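Long-range contacts in neuraminidase (Influenza A virus, PDB 4GDI), which forms a tetrameric, beta-propeller neuraminidase-like ectodomain whose diverged putative active site leaves cleavage of terminal sialic acid uncertain: residues I153-S158 / N207-T212; F7-K12 / G333-C338. All coordinates share one frame; numbering follows the deposited sequence.

Contact 1 of 2, residues I153-S158 / N207-T212; sequences ICIEGS and NLIKCT
Ile155 and Ile209 both turn CG1 beside their own backbone N, but their second torsions differ: near 175° in Ile155, which runs out straight, and 77° in Ile209, which folds CD1 back. The two chain ends meet obliquely, with Ile155 CD1 3.6 Å from Ile209 CD1 and 4.0 Å from Ile209 CG1. Ile153 meets Ile209 CG2 and shares its CG1 with Ile155. Here the two side chains run alongside each other, pointing opposite ways, and each engages both branches of its partner: Ile153 CG2 lies 3.9 Å from Ile209 CG1, while Ile153 CG1 lies 3.9 Å from Ile209 CG2. Ile209 is thus held by two residues of one strand, and no hydrogen bond joins the segments. At the more exposed end, Asn207 OD1 stands 3.8 Å from Glu156 OE2, the two groups crossing at about a right angle, their carboxylate and amide planes 52° apart. The carboxylate is salt-bridged through OE1 to Lys229, which also packs on Asn207, and OE2 has a weak, long ion pair with Arg10. Glu156 and Gly157 are the central residues of a type I' turn, closed by Ile155 N to Ser158 O and Ser158 N to Ile155 O. This tight hairpin leads from strand 153-155 into strand 158-165, and the isoleucine cluster is the apolar packing between neighbouring four-stranded antiparallel blades of a beta-propeller.

Contact 2 of 2, residues F7-K12 / G333-C338; sequences FYWRAK and GCQRIC. With NO3 (nitrate ion), chain V.
Gln335 and Lys12 carry the contact in nearly equal measure, and Gln335 reaches across to Lys12 and Ala11. Its CB sits 3.9 Å from Lys12 N, over the backbone of that residue. CG, anti to the backbone N of Gln335, passes the methyl group of Ala11, with Gln335 CG 4.1 Å from Ala11 CB. A bend at the second torsion (63°) then turns the amide so that OE1 comes up to the N-H of Lys12. There Gln335 OE1 accepts the N-H at 3.0 Å from Lys12 N, a nearly straight bond (163°) that lies in the amide plane and uses a lone pair. Gln335 OE1 also accepts from a water at 2.9 Å, which in turn accepts from Trp9 NE1. Gln335 OE1 approaches Trp9 CZ2 obliquely, at 3.8 Å, the indole and amide planes being 81° apart. At the other corner of the amide, Gln335 NE2 donates to Arg336 O at 3.0 Å and also to Pro326 O. Lys12 crosses Gln335 at about a right angle: its CD is 3.8 Å from both Gly333 O and Cys334 O, and its NZ goes on to Asp329 O and Ser332 O. Farther along, Arg336 gives NH1 and NH2 to one oxygen of a nitrate, probably from the crystallisation liquor, which is also bound by Val133 N of a second subunit. With its oxygen accepting from the Lys12 N-H and a water, and its nitrogen donating to two carbonyls, the Gln335 amide is placed in one orientation by its partners, and this buried group ties the N-terminal segment to the loop before strand 338-346, beside the Cys16-Cys334 disulfide.

Contacts 1 and 2, their centres 11 Å apart, meet through segment 7-12. It runs along the 155-158 turn: Glu156 N probably donates to Trp9 O (3.0 Å), and Gly157 N lies 3.4 Å from Tyr8 CB. The Trp9 ring, linked to Gln335 through a water in contact 2, packs against Cys154 O at its CZ3 (3.2 Å); Thr204 touches this ring as well as Ile153 and Ile155. Contact 1 lies close to a calcium site known for this protein but without a bound ion in this chain: the side chains of Ile155 and Glu156 are about 8 Å from those of Glu178 and Gln180, respectively. The bound calcium lies about 12 Å from the Cys334 side chain.

Contact 1 of 2, residues I153-S158 / N207-T212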
ATOM      1  N   ILE A 153     -28.547   1.113  -5.030  1.00 20.35           N
ATOM      2  CA  ILE A 153     -29.007   2.205  -4.197  1.00 16.91           C
ATOM      3  C   ILE A 153     -29.399   1.710  -2.812  1.00 22.27           C
ATOM      4  O   ILE A 153     -30.316   0.887  -2.681  1.00 23.44           O
ATOM      5  CB  ILE A 153     -30.237   2.891  -4.835  1.00 21.55           C
ATOM      6  CG1 ILE A 153     -29.872   3.506  -6.185  1.00 23.16           C
ATOM      7  CG2 ILE A 153     -30.771   3.969  -3.933  1.00 24.57           C
ATOM      8  CD1 ILE A 153     -28.677   4.464  -6.114  1.00 30.93           C
ATOM      9  N   CYS A 154     -28.715   2.213  -1.781  1.00 22.23           N
ATOM     10  CA  CYS A 154     -29.011   1.828  -0.386  1.00 23.00           C
ATOM     11  C   CYS A 154     -29.700   2.950   0.392  1.00 28.15           C
ATOM     12  O   CYS A 154     -29.297   4.108   0.326  1.00 27.03           O
ATOM     13  CB  CYS A 154     -27.736   1.399   0.338  1.00 22.39           C
ATOM     14  SG  CYS A 154     -26.950  -0.064  -0.348  1.00 28.67           S
ATOM     15  N   ILE A 155     -30.769   2.591   1.096  1.00 22.30           N
ATOM     16  CA  ILE A 155     -31.502   3.505   1.957  1.00 24.48           C
ATOM     17  C   ILE A 155     -31.780   2.811   3.290  1.00 23.51           C
ATOM     18  O   ILE A 155     -32.507   1.822   3.328  1.00 26.25           O
ATOM     19  CB  ILE A 155     -32.874   3.884   1.367  1.00 30.89           C
ATOM     20  CG1 ILE A 155     -32.738   4.435  -0.040  1.00 28.57           C
ATOM     21  CG2 ILE A 155     -33.566   4.935   2.235  1.00 26.51           C
ATOM     22  CD1 ILE A 155     -34.073   4.701  -0.672  1.00 25.43           C
ATOM     23  N   GLU A 156     -31.187   3.311   4.368  1.00 28.39           N
ATOM     24  CA  GLU A 156     -31.448   2.769   5.704  1.00 33.15           C
ATOM     25  C   GLU A 156     -31.293   1.254   5.758  1.00 25.26           C
ATOM     26  O   GLU A 156     -32.076   0.587   6.389  1.00 28.65           O
ATOM     27  CB  GLU A 156     -32.871   3.139   6.161  1.00 31.39           C
ATOM     28  CG  GLU A 156     -33.062   4.621   6.454  1.00 52.53           C
ATOM     29  CD  GLU A 156     -34.476   5.124   6.156  1.00 76.95           C
ATOM     30  OE1 GLU A 156     -35.352   4.307   5.798  1.00 82.68           O
ATOM     31  OE2 GLU A 156     -34.706   6.349   6.271  1.00 73.13           O
ATOM     32  N   GLY A 157     -30.290   0.711   5.085  1.00 26.44           N
ATOM     33  CA  GLY A 157     -30.027  -0.711   5.165  1.00 29.95           C
ATOM     34  C   GLY A 157     -30.697  -1.574   4.106  1.00 25.96           C
ATOM     35  O   GLY A 157     -30.340  -2.739   3.958  1.00 27.82           O
ATOM     36  N   SER A 158     -31.684  -1.034   3.397  1.00 27.90           N
ATOM     37  CA  SER A 158     -32.252  -1.731   2.240  1.00 29.90           C
ATOM     38  C   SER A 158     -31.573  -1.254   0.948  1.00 24.70           C
ATOM     39  O   SER A 158     -31.528  -0.052   0.681  1.00 25.18           O
ATOM     40  CB  SER A 158     -33.761  -1.467   2.131  1.00 27.52           C
ATOM     41  OG  SER A 158     -34.478  -1.990   3.233  1.00 33.84           O
ATOM     42  N   ASN A 207     -36.108   9.473   0.261  1.00 52.95           N
ATOM     43  CA  ASN A 207     -36.740   8.146   0.222  1.00 50.52           C
ATOM     44  C   ASN A 207     -37.292   7.658  -1.143  1.00 43.60           C
ATOM     45  O   ASN A 207     -38.033   6.674  -1.206  1.00 45.41           O
ATOM     46  CB  ASN A 207     -37.828   8.068   1.295  1.00 58.40           C
ATOM     47  CG  ASN A 207     -37.257   8.158   2.707  1.00 69.93           C
ATOM     48  OD1 ASN A 207     -36.864   7.149   3.299  1.00 67.82           O
ATOM     49  ND2 ASN A 207     -37.200   9.373   3.247  1.00 60.49           N
ATOM     50  N   LEU A 208     -36.905   8.325  -2.226  1.00 29.86           N
ATOM     51  CA  LEU A 208     -37.238   7.884  -3.579  1.00 24.38           C
ATOM     52  C   LEU A 208     -35.985   7.408  -4.287  1.00 25.48           C
ATOM     53  O   LEU A 208     -34.886   7.872  -3.989  1.00 25.28           O
ATOM     54  CB  LEU A 208     -37.813   9.043  -4.394  1.00 29.12           C
ATOM     55  CG  LEU A 208     -39.173   9.559  -3.939  1.00 42.50           C
ATOM     56  CD1 LEU A 208     -39.623  10.704  -4.832  1.00 38.37           C
ATOM     57  CD2 LEU A 208     -40.180   8.424  -3.967  1.00 48.83           C
ATOM     58  N   ILE A 209     -36.152   6.486  -5.223  1.00 25.36           N
ATOM     59  CA  ILE A 209     -35.054   6.043  -6.054  1.00 23.58           C
ATOM     60  C   ILE A 209     -35.445   6.480  -7.463  1.00 22.77           C
ATOM     61  O   ILE A 209     -36.564   6.239  -7.899  1.00 22.03           O
ATOM     62  CB  ILE A 209     -34.845   4.512  -6.004  1.00 19.76           C
ATOM     63  CG1 ILE A 209     -34.612   4.007  -4.564  1.00 19.04           C
ATOM     64  CG2 ILE A 209     -33.653   4.101  -6.905  1.00 22.93           C
ATOM     65  CD1 ILE A 209     -35.868   3.919  -3.715  1.00 36.50           C
ATOM     66  N   LYS A 210     -34.535   7.156  -8.151  1.00 17.87           N
ATOM     67  CA  LYS A 210     -34.786   7.602  -9.500  1.00 22.31           C
ATOM     68  C   LYS A 210     -33.689   7.070 -10.401  1.00 19.94           C
ATOM     69  O   LYS A 210     -32.506   7.219 -10.081  1.00 21.95           O
ATOM     70  CB  LYS A 210     -34.808   9.127  -9.520  1.00 24.20           C
ATOM     71  CG  LYS A 210     -36.012   9.689  -8.771  1.00 33.52           C
ATOM     72  CD  LYS A 210     -36.006  11.186  -8.751  1.00 42.37           C
ATOM     73  CE  LYS A 210     -37.014  11.726  -7.745  1.00 40.68           C
ATOM     74  NZ  LYS A 210     -36.870  13.200  -7.678  1.00 40.29           N
ATOM     75  N   CYS A 211     -34.079   6.450 -11.518  1.00 22.91           N
ATOM     76  CA  CYS A 211     -33.124   5.809 -12.414  1.00 19.94           C
ATOM     77  C   CYS A 211     -33.368   6.233 -13.864  1.00 19.16           C
ATOM     78  O   CYS A 211     -34.503   6.468 -14.277  1.00 27.06           O
ATOM     79  CB  CYS A 211     -33.274   4.289 -12.362  1.00 25.13           C
ATOM     80  SG  CYS A 211     -33.147   3.546 -10.758  1.00 26.84           S
ATOM     81  N   THR A 212     -32.300   6.312 -14.635  1.00 19.40           N
ATOM     82  CA  THR A 212     -32.420   6.531 -16.057  1.00 17.69           C
ATOM     83  C   THR A 212     -32.041   5.249 -16.748  1.00 21.78           C
ATOM     84  O   THR A 212     -31.057   4.608 -16.375  1.00 21.71           O
ATOM     85  CB  THR A 212     -31.500   7.621 -16.576  1.00 22.55           C
ATOM     86  OG1 THR A 212     -31.771   8.838 -15.888  1.00 24.74           O
ATOM     87  CG2 THR A 212     -31.751   7.836 -18.098  1.00 16.21           C
TER

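Contact 2 of 2, residues F7-K12 / G333-C338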
ATOM      1  N   PHE A   7     -26.555   4.339  11.784  1.00 62.22           N
ATOM      2  CA  PHE A   7     -25.468   3.499  11.279  1.00 66.27           C
ATOM      3  C   PHE A   7     -25.593   3.185   9.781  1.00 51.69           C
ATOM      4  O   PHE A   7     -24.593   3.213   9.051  1.00 47.17           O
ATOM      5  CB  PHE A   7     -25.381   2.201  12.083  1.00 80.53           C
ATOM      6  CG  PHE A   7     -24.265   2.189  13.085  1.00 85.39           C
ATOM      7  CD1 PHE A   7     -22.993   1.787  12.719  1.00 81.77           C
ATOM      8  CD2 PHE A   7     -24.488   2.590  14.394  1.00 94.31           C
ATOM      9  CE1 PHE A   7     -21.960   1.778  13.638  1.00 90.15           C
ATOM     10  CE2 PHE A   7     -23.460   2.585  15.322  1.00 96.88           C
ATOM     11  CZ  PHE A   7     -22.193   2.178  14.945  1.00 94.14           C
ATOM     12  N   TYR A   8     -26.805   2.879   9.322  1.00 36.28           N
ATOM     13  CA  TYR A   8     -27.012   2.678   7.894  1.00 30.32           C
ATOM     14  C   TYR A   8     -27.100   4.039   7.254  1.00 32.79           C
ATOM     15  O   TYR A   8     -27.641   4.986   7.828  1.00 30.30           O
ATOM     16  CB  TYR A   8     -28.275   1.865   7.590  1.00 25.75           C
ATOM     17  CG  TYR A   8     -28.147   0.408   7.952  1.00 27.57           C
ATOM     18  CD1 TYR A   8     -27.197  -0.395   7.338  1.00 26.66           C
ATOM     19  CD2 TYR A   8     -28.984  -0.171   8.901  1.00 37.28           C
ATOM     20  CE1 TYR A   8     -27.077  -1.735   7.652  1.00 33.26           C
ATOM     21  CE2 TYR A   8     -28.871  -1.510   9.227  1.00 38.20           C
ATOM     22  CZ  TYR A   8     -27.908  -2.285   8.605  1.00 36.39           C
ATOM     23  OH  TYR A   8     -27.785  -3.612   8.924  1.00 38.30           O
ATOM     24  N   TRP A   9     -26.545   4.145   6.059  1.00 26.26           N
ATOM     25  CA  TRP A   9     -26.521   5.417   5.382  1.00 22.06           C
ATOM     26  C   TRP A   9     -27.885   5.741   4.814  1.00 25.69           C
ATOM     27  O   TRP A   9     -28.645   4.847   4.450  1.00 28.77           O
ATOM     28  CB  TRP A   9     -25.498   5.366   4.250  1.00 29.79           C
ATOM     29  CG  TRP A   9     -25.446   6.598   3.447  1.00 26.70           C
ATOM     30  CD1 TRP A   9     -24.754   7.722   3.738  1.00 24.35           C
ATOM     31  CD2 TRP A   9     -26.097   6.836   2.192  1.00 30.65           C
ATOM     32  NE1 TRP A   9     -24.932   8.657   2.751  1.00 25.86           N
ATOM     33  CE2 TRP A   9     -25.751   8.138   1.785  1.00 26.30           C
ATOM     34  CE3 TRP A   9     -26.936   6.073   1.373  1.00 30.46           C
ATOM     35  CZ2 TRP A   9     -26.220   8.709   0.591  1.00 26.20           C
ATOM     36  CZ3 TRP A   9     -27.397   6.629   0.188  1.00 25.79           C
ATOM     37  CH2 TRP A   9     -27.035   7.940  -0.195  1.00 25.49           C
ATOM     38  N   ARG A  10     -28.193   7.027   4.740  1.00 25.70           N
ATOM     39  CA  ARG A  10     -29.277   7.491   3.892  1.00 31.13           C
ATOM     40  C   ARG A  10     -28.909   8.872   3.393  1.00 33.06           C
ATOM     41  O   ARG A  10     -28.121   9.572   4.025  1.00 35.19           O
ATOM     42  CB  ARG A  10     -30.607   7.518   4.644  1.00 39.14           C
ATOM     43  CG  ARG A  10     -30.705   8.592   5.699  1.00 43.69           C
ATOM     44  CD  ARG A  10     -31.648   8.166   6.812  1.00 77.88           C
ATOM     45  NE  ARG A  10     -31.128   6.994   7.522  1.00 92.12           N
ATOM     46  CZ  ARG A  10     -30.780   6.961   8.808  1.00 92.56           C
ATOM     47  NH1 ARG A  10     -30.902   8.034   9.585  1.00 88.65           N
ATOM     48  NH2 ARG A  10     -30.314   5.830   9.326  1.00 87.73           N
ATOM     49  N   ALA A  11     -29.480   9.260   2.261  1.00 31.12           N
ATOM     50  CA  ALA A  11     -29.201  10.556   1.665  1.00 31.12           C
ATOM     51  C   ALA A  11     -29.554  11.688   2.624  1.00 27.79           C
ATOM     52  O   ALA A  11     -30.422  11.541   3.468  1.00 27.63           O
ATOM     53  CB  ALA A  11     -29.984  10.711   0.388  1.00 27.35           C
ATOM     54  N   LYS A  12     -28.885  12.821   2.478  1.00 31.25           N
ATOM     55  CA  LYS A  12     -29.240  13.994   3.257  1.00 36.37           C
ATOM     56  C   LYS A  12     -30.613  14.429   2.770  1.00 34.57           C
ATOM     57  O   LYS A  12     -31.048  14.005   1.705  1.00 31.50           O
ATOM     58  CB  LYS A  12     -28.196  15.098   3.095  1.00 26.22           C
ATOM     59  CG  LYS A  12     -26.781  14.574   3.271  1.00 34.29           C
ATOM     60  CD  LYS A  12     -25.848  15.574   3.922  1.00 42.56           C
ATOM     61  CE  LYS A  12     -24.518  14.898   4.266  1.00 35.86           C
ATOM     62  NZ  LYS A  12     -23.853  15.524   5.422  1.00 39.88           N
ATOM     63  N   GLY A 333     -24.600  20.447   3.883  1.00 28.82           N
ATOM     64  CA  GLY A 333     -25.819  20.082   4.582  1.00 35.58           C
ATOM     65  C   GLY A 333     -26.821  19.424   3.651  1.00 37.72           C
ATOM     66  O   GLY A 333     -27.792  18.823   4.108  1.00 36.93           O
ATOM     67  N   CYS A 334     -26.580  19.532   2.345  1.00 28.30           N
ATOM     68  CA  CYS A 334     -27.471  18.961   1.345  1.00 29.71           C
ATOM     69  C   CYS A 334     -26.775  17.795   0.643  1.00 30.34           C
ATOM     70  O   CYS A 334     -25.560  17.610   0.773  1.00 23.37           O
ATOM     71  CB  CYS A 334     -27.900  20.036   0.337  1.00 33.00           C
ATOM     72  SG  CYS A 334     -26.521  20.929  -0.434  1.00 37.51           S
ATOM     73  N   GLN A 335     -27.551  17.003  -0.088  1.00 24.96           N
ATOM     74  CA  GLN A 335     -27.029  15.798  -0.713  1.00 20.89           C
ATOM     75  C   GLN A 335     -26.430  16.133  -2.086  1.00 22.94           C
ATOM     76  O   GLN A 335     -27.103  16.679  -2.967  1.00 26.27           O
ATOM     77  CB  GLN A 335     -28.132  14.746  -0.825  1.00 27.02           C
ATOM     78  CG  GLN A 335     -27.724  13.484  -1.544  1.00 19.69           C
ATOM     79  CD  GLN A 335     -26.631  12.758  -0.827  1.00 27.64           C
ATOM     80  OE1 GLN A 335     -26.771  12.412   0.346  1.00 27.07           O
ATOM     81  NE2 GLN A 335     -25.521  12.518  -1.521  1.00 25.42           N
ATOM     82  N   ARG A 336     -25.162  15.814  -2.272  1.00 21.73           N
ATOM     83  CA  ARG A 336     -24.520  16.084  -3.556  1.00 20.77           C
ATOM     84  C   ARG A 336     -24.833  14.987  -4.573  1.00 21.05           C
ATOM     85  O   ARG A 336     -25.129  13.840  -4.215  1.00 22.48           O
ATOM     86  CB  ARG A 336     -23.001  16.231  -3.389  1.00 27.12           C
ATOM     87  CG  ARG A 336     -22.566  17.522  -2.689  1.00 28.24           C
ATOM     88  CD  ARG A 336     -21.088  17.814  -2.941  1.00 28.66           C
ATOM     89  NE  ARG A 336     -20.211  16.757  -2.421  1.00 23.15           N
ATOM     90  CZ  ARG A 336     -19.076  16.374  -2.989  1.00 24.98           C
ATOM     91  NH1 ARG A 336     -18.653  16.955  -4.116  1.00 25.75           N
ATOM     92  NH2 ARG A 336     -18.355  15.409  -2.437  1.00 20.63           N
ATOM     93  N   ILE A 337     -24.721  15.343  -5.848  1.00 23.29           N
ATOM     94  CA  ILE A 337     -24.923  14.386  -6.936  1.00 18.12           C
ATOM     95  C   ILE A 337     -23.754  14.513  -7.904  1.00 22.50           C
ATOM     96  O   ILE A 337     -23.276  15.623  -8.193  1.00 24.61           O
ATOM     97  CB  ILE A 337     -26.284  14.609  -7.666  1.00 23.93           C
ATOM     98  CG1 ILE A 337     -26.520  13.537  -8.735  1.00 24.51           C
ATOM     99  CG2 ILE A 337     -26.364  15.986  -8.290  1.00 25.09           C
ATOM    100  CD1 ILE A 337     -26.601  12.130  -8.179  1.00 26.50           C
ATOM    101  N   CYS A 338     -23.263  13.373  -8.378  1.00 20.61           N
ATOM    102  CA  CYS A 338     -22.126  13.374  -9.290  1.00 25.01           C
ATOM    103  C   CYS A 338     -22.426  12.422 -10.430  1.00 24.62           C
ATOM    104  O   CYS A 338     -23.376  11.640 -10.366  1.00 19.88           O
ATOM    105  CB  CYS A 338     -20.849  12.911  -8.567  1.00 22.69           C
ATOM    106  SG  CYS A 338     -20.361  13.832  -7.080  1.00 23.71           S
TER
HETATM  107  N   NO3 V 513     -15.401  15.382  -4.485  1.00 37.37           N
HETATM  108  O1  NO3 V 513     -16.654  14.888  -4.855  1.00 50.20           O
HETATM  109  O2  NO3 V 513     -14.246  15.051  -5.213  1.00 46.63           O
HETATM  110  O3  NO3 V 513     -15.279  16.227  -3.392  1.00 49.06           O
HETATM  111  O   HOH W   1     -24.837  11.585   2.285  1.00 27.01           O